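Local coordinates for protein deoxyhypusine hydroxylase (Homo sapiens, PDB 4D50) that uses a non-haem diiron centre and O2 to hydroxylate deoxyhypusine on the translation factor eIF5A, completing the synthesis of hypusine, at residues A[247-252]-A[275-280]. Numbering follows the deposited sequence.
Sequences CAEALG and RESCEV. With GAI (guanidine), chain F.
A chi1 of -68° sets Ser277 OG anti to its own carbonyl carbon and beside the side chain of Glu249, while CB, placed by the helix, faces Ala248. Ser277 CB meets Ala248 CB at 4.0 Å, methylene against methyl. One residue on, Cys278 brings SG to 4.3 Å from the same Ala248 CB, so the alanine methyl touches two successive residues of 275-280. Glu249 reaches Ser277 through its aliphatic part, CG standing 4.2 Å from OG, and its side chain comes within about 5 Å of a bound iron (nearest atoms). The axes of the two segments approach to 8.8 Å and run nearly parallel (7°), consistent with the small side chains between them; 247-252 lies in the fifth HEAT-like repeat, and helix 272-289 packs alongside it. Leu263 of helix 257-265 touches both Ala248 and Cys278. Away from the interface, a bound guanidine donates a weak hydrogen bond from N3 to Glu279 O (3.3 Å, 131°) and is also hydrogen-bonded to Asp283. Ser277 OG is hydrogen-bonded to Val273 O and to ND1 of the iron ligand His245. The contact itself is small and largely apolar; beside it, the Ser277-His245 bond links the two helices, consistent with fixing the rotation of that imidazole.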
ATOM      1  N   CYS A 247      -9.074   4.449  -1.905  1.00  9.62           N
ATOM      2  CA  CYS A 247     -10.510   4.312  -1.590  1.00  9.31           C
ATOM      3  C   CYS A 247     -11.181   3.346  -2.573  1.00  9.34           C
ATOM      4  O   CYS A 247     -11.908   2.462  -2.176  1.00  7.40           O
ATOM      5  CB  CYS A 247     -11.186   5.665  -1.516  1.00  9.91           C
ATOM      6  SG  CYS A 247     -10.718   6.561  -0.027  1.00 10.88           S
ATOM      7  N   ALA A 248     -10.807   3.437  -3.852  1.00 10.62           N
ATOM      8  CA  ALA A 248     -11.339   2.552  -4.845  1.00 10.92           C
ATOM      9  C   ALA A 248     -10.879   1.092  -4.566  1.00 11.43           C
ATOM     10  O   ALA A 248     -11.667   0.120  -4.649  1.00 12.84           O
ATOM     11  CB  ALA A 248     -10.874   2.993  -6.210  1.00 11.41           C
ATOM     12  N   GLU A 249      -9.587   0.919  -4.265  1.00 11.08           N
ATOM     13  CA  GLU A 249      -9.065  -0.387  -3.901  1.00 13.51           C
ATOM     14  C   GLU A 249      -9.787  -0.950  -2.711  1.00 12.18           C
ATOM     15  O   GLU A 249     -10.091  -2.133  -2.711  1.00 12.78           O
ATOM     16  CB  GLU A 249      -7.571  -0.332  -3.573  1.00 16.51           C
ATOM     17  CG  GLU A 249      -6.627  -0.430  -4.741  1.00 21.85           C
ATOM     18  CD  GLU A 249      -5.314  -1.196  -4.414  1.00 23.11           C
ATOM     19  OE1 GLU A 249      -5.125  -1.885  -3.377  1.00 31.22           O
ATOM     20  OE2 GLU A 249      -4.433  -1.108  -5.253  1.00 32.65           O
ATOM     21  N   ALA A 250     -10.020  -0.121  -1.668  1.00 12.15           N
ATOM     22  CA  ALA A 250     -10.769  -0.577  -0.486  1.00 11.92           C
ATOM     23  C   ALA A 250     -12.171  -1.072  -0.812  1.00 11.86           C
ATOM     24  O   ALA A 250     -12.617  -2.139  -0.360  1.00 12.11           O
ATOM     25  CB  ALA A 250     -10.781   0.519   0.572  1.00 12.19           C
ATOM     26  N   LEU A 251     -12.825  -0.331  -1.673  1.00 11.61           N
ATOM     27  CA  LEU A 251     -14.166  -0.682  -2.159  1.00 12.27           C
ATOM     28  C   LEU A 251     -14.089  -2.023  -2.914  1.00 12.79           C
ATOM     29  O   LEU A 251     -15.005  -2.881  -2.760  1.00 14.33           O
ATOM     30  CB  LEU A 251     -14.753   0.415  -3.070  1.00 12.26           C
ATOM     31  CG  LEU A 251     -15.174   1.644  -2.264  1.00 12.09           C
ATOM     32  CD1 LEU A 251     -15.507   2.858  -3.119  1.00 12.21           C
ATOM     33  CD2 LEU A 251     -16.311   1.290  -1.341  1.00 12.55           C
ATOM     34  N   GLY A 252     -13.057  -2.162  -3.724  1.00 11.37           N
ATOM     35  CA  GLY A 252     -12.715  -3.422  -4.381  1.00 11.50           C
ATOM     36  C   GLY A 252     -12.545  -4.621  -3.480  1.00 11.78           C
ATOM     37  O   GLY A 252     -13.080  -5.722  -3.768  1.00 12.26           O
ATOM     38  N   ARG A 275      -9.145   5.316 -12.704  1.00  9.96           N
ATOM     39  CA  ARG A 275      -9.673   4.317 -13.661  1.00 10.79           C
ATOM     40  C   ARG A 275      -9.111   2.937 -13.516  1.00 10.30           C
ATOM     41  O   ARG A 275      -9.826   1.928 -13.557  1.00 10.76           O
ATOM     42  CB  ARG A 275      -9.495   4.749 -15.144  1.00 12.86           C
ATOM     43  CG  ARG A 275     -10.192   6.003 -15.600  1.00 15.67           C
ATOM     44  CD  ARG A 275     -10.030   6.042 -17.133  1.00 16.13           C
ATOM     45  NE  ARG A 275      -8.659   6.045 -17.666  1.00 15.67           N
ATOM     46  CZ  ARG A 275      -7.917   7.150 -17.805  1.00 15.50           C
ATOM     47  NH1 ARG A 275      -8.347   8.302 -17.308  1.00 17.12           N
ATOM     48  NH2 ARG A 275      -6.702   7.119 -18.333  1.00 15.06           N
ATOM     49  N   GLU A 276      -7.778   2.849 -13.422  1.00 10.05           N
ATOM     50  CA  GLU A 276      -7.168   1.520 -13.378  1.00 10.45           C
ATOM     51  C   GLU A 276      -7.449   0.800 -12.108  1.00  9.88           C
ATOM     52  O   GLU A 276      -7.641  -0.430 -12.145  1.00  9.56           O
ATOM     53  CB  GLU A 276      -5.673   1.649 -13.588  1.00 10.37           C
ATOM     54  CG  GLU A 276      -5.336   2.003 -14.998  1.00 11.26           C
ATOM     55  CD  GLU A 276      -3.829   2.135 -15.257  1.00 13.16           C
ATOM     56  OE1 GLU A 276      -2.935   2.087 -14.338  1.00 14.17           O
ATOM     57  OE2 GLU A 276      -3.555   2.294 -16.487  1.00 12.73           O
ATOM     58  N   SER A 277      -7.528   1.526 -10.998  1.00 10.62           N
ATOM     59  CA  SER A 277      -7.960   0.864  -9.741  1.00 12.68           C
ATOM     60  C   SER A 277      -9.356   0.289  -9.858  1.00 11.43           C
ATOM     61  O   SER A 277      -9.607  -0.853  -9.432  1.00 10.60           O
ATOM     62  CB  SER A 277      -7.868   1.737  -8.467  1.00 13.32           C
ATOM     63  OG  SER A 277      -6.508   1.938  -8.214  1.00 16.71           O
ATOM     64  N   CYS A 278     -10.285   1.056 -10.491  1.00 12.52           N
ATOM     65  CA  CYS A 278     -11.652   0.560 -10.648  1.00 11.96           C
ATOM     66  C   CYS A 278     -11.758  -0.680 -11.571  1.00 12.10           C
ATOM     67  O   CYS A 278     -12.471  -1.650 -11.270  1.00 10.85           O
ATOM     68  CB  CYS A 278     -12.577   1.715 -11.143  1.00 11.74           C
ATOM     69  SG  CYS A 278     -12.820   3.065 -10.040  1.00 13.61           S
ATOM     70  N   GLU A 279     -11.037  -0.643 -12.683  1.00 12.86           N
ATOM     71  CA  GLU A 279     -10.830  -1.777 -13.584  1.00 14.11           C
ATOM     72  C   GLU A 279     -10.363  -3.071 -12.968  1.00 14.39           C
ATOM     73  O   GLU A 279     -11.017  -4.110 -13.093  1.00 14.57           O
ATOM     74  CB  GLU A 279      -9.857  -1.382 -14.703  1.00 15.95           C
ATOM     75  CG  GLU A 279      -9.502  -2.559 -15.663  1.00 16.73           C
ATOM     76  CD  GLU A 279      -8.454  -2.225 -16.713  1.00 19.72           C
ATOM     77  OE1 GLU A 279      -8.073  -1.060 -16.871  1.00 19.85           O
ATOM     78  OE2 GLU A 279      -7.964  -3.155 -17.384  1.00 22.90           O
ATOM     79  N   VAL A 280      -9.254  -2.994 -12.250  1.00 13.94           N
ATOM     80  CA  VAL A 280      -8.698  -4.111 -11.565  1.00 14.05           C
ATOM     81  C   VAL A 280      -9.691  -4.645 -10.519  1.00 13.46           C
ATOM     82  O   VAL A 280      -9.883  -5.866 -10.440  1.00 12.66           O
ATOM     83  CB  VAL A 280      -7.312  -3.754 -10.967  1.00 16.82           C
ATOM     84  CG1 VAL A 280      -6.782  -4.862 -10.072  1.00 18.08           C
ATOM     85  CG2 VAL A 280      -6.338  -3.500 -12.124  1.00 16.32           C
TER
HETATM   86  C   GAI F 404     -14.561  -4.602 -15.383  1.00 21.30           C
HETATM   87  N1  GAI F 404     -14.657  -5.840 -15.110  1.00 19.97           N
HETATM   88  N2  GAI F 404     -15.659  -3.958 -15.695  1.00 22.04           N
HETATM   89  N3  GAI F 404     -13.418  -3.916 -15.332  1.00 21.45           N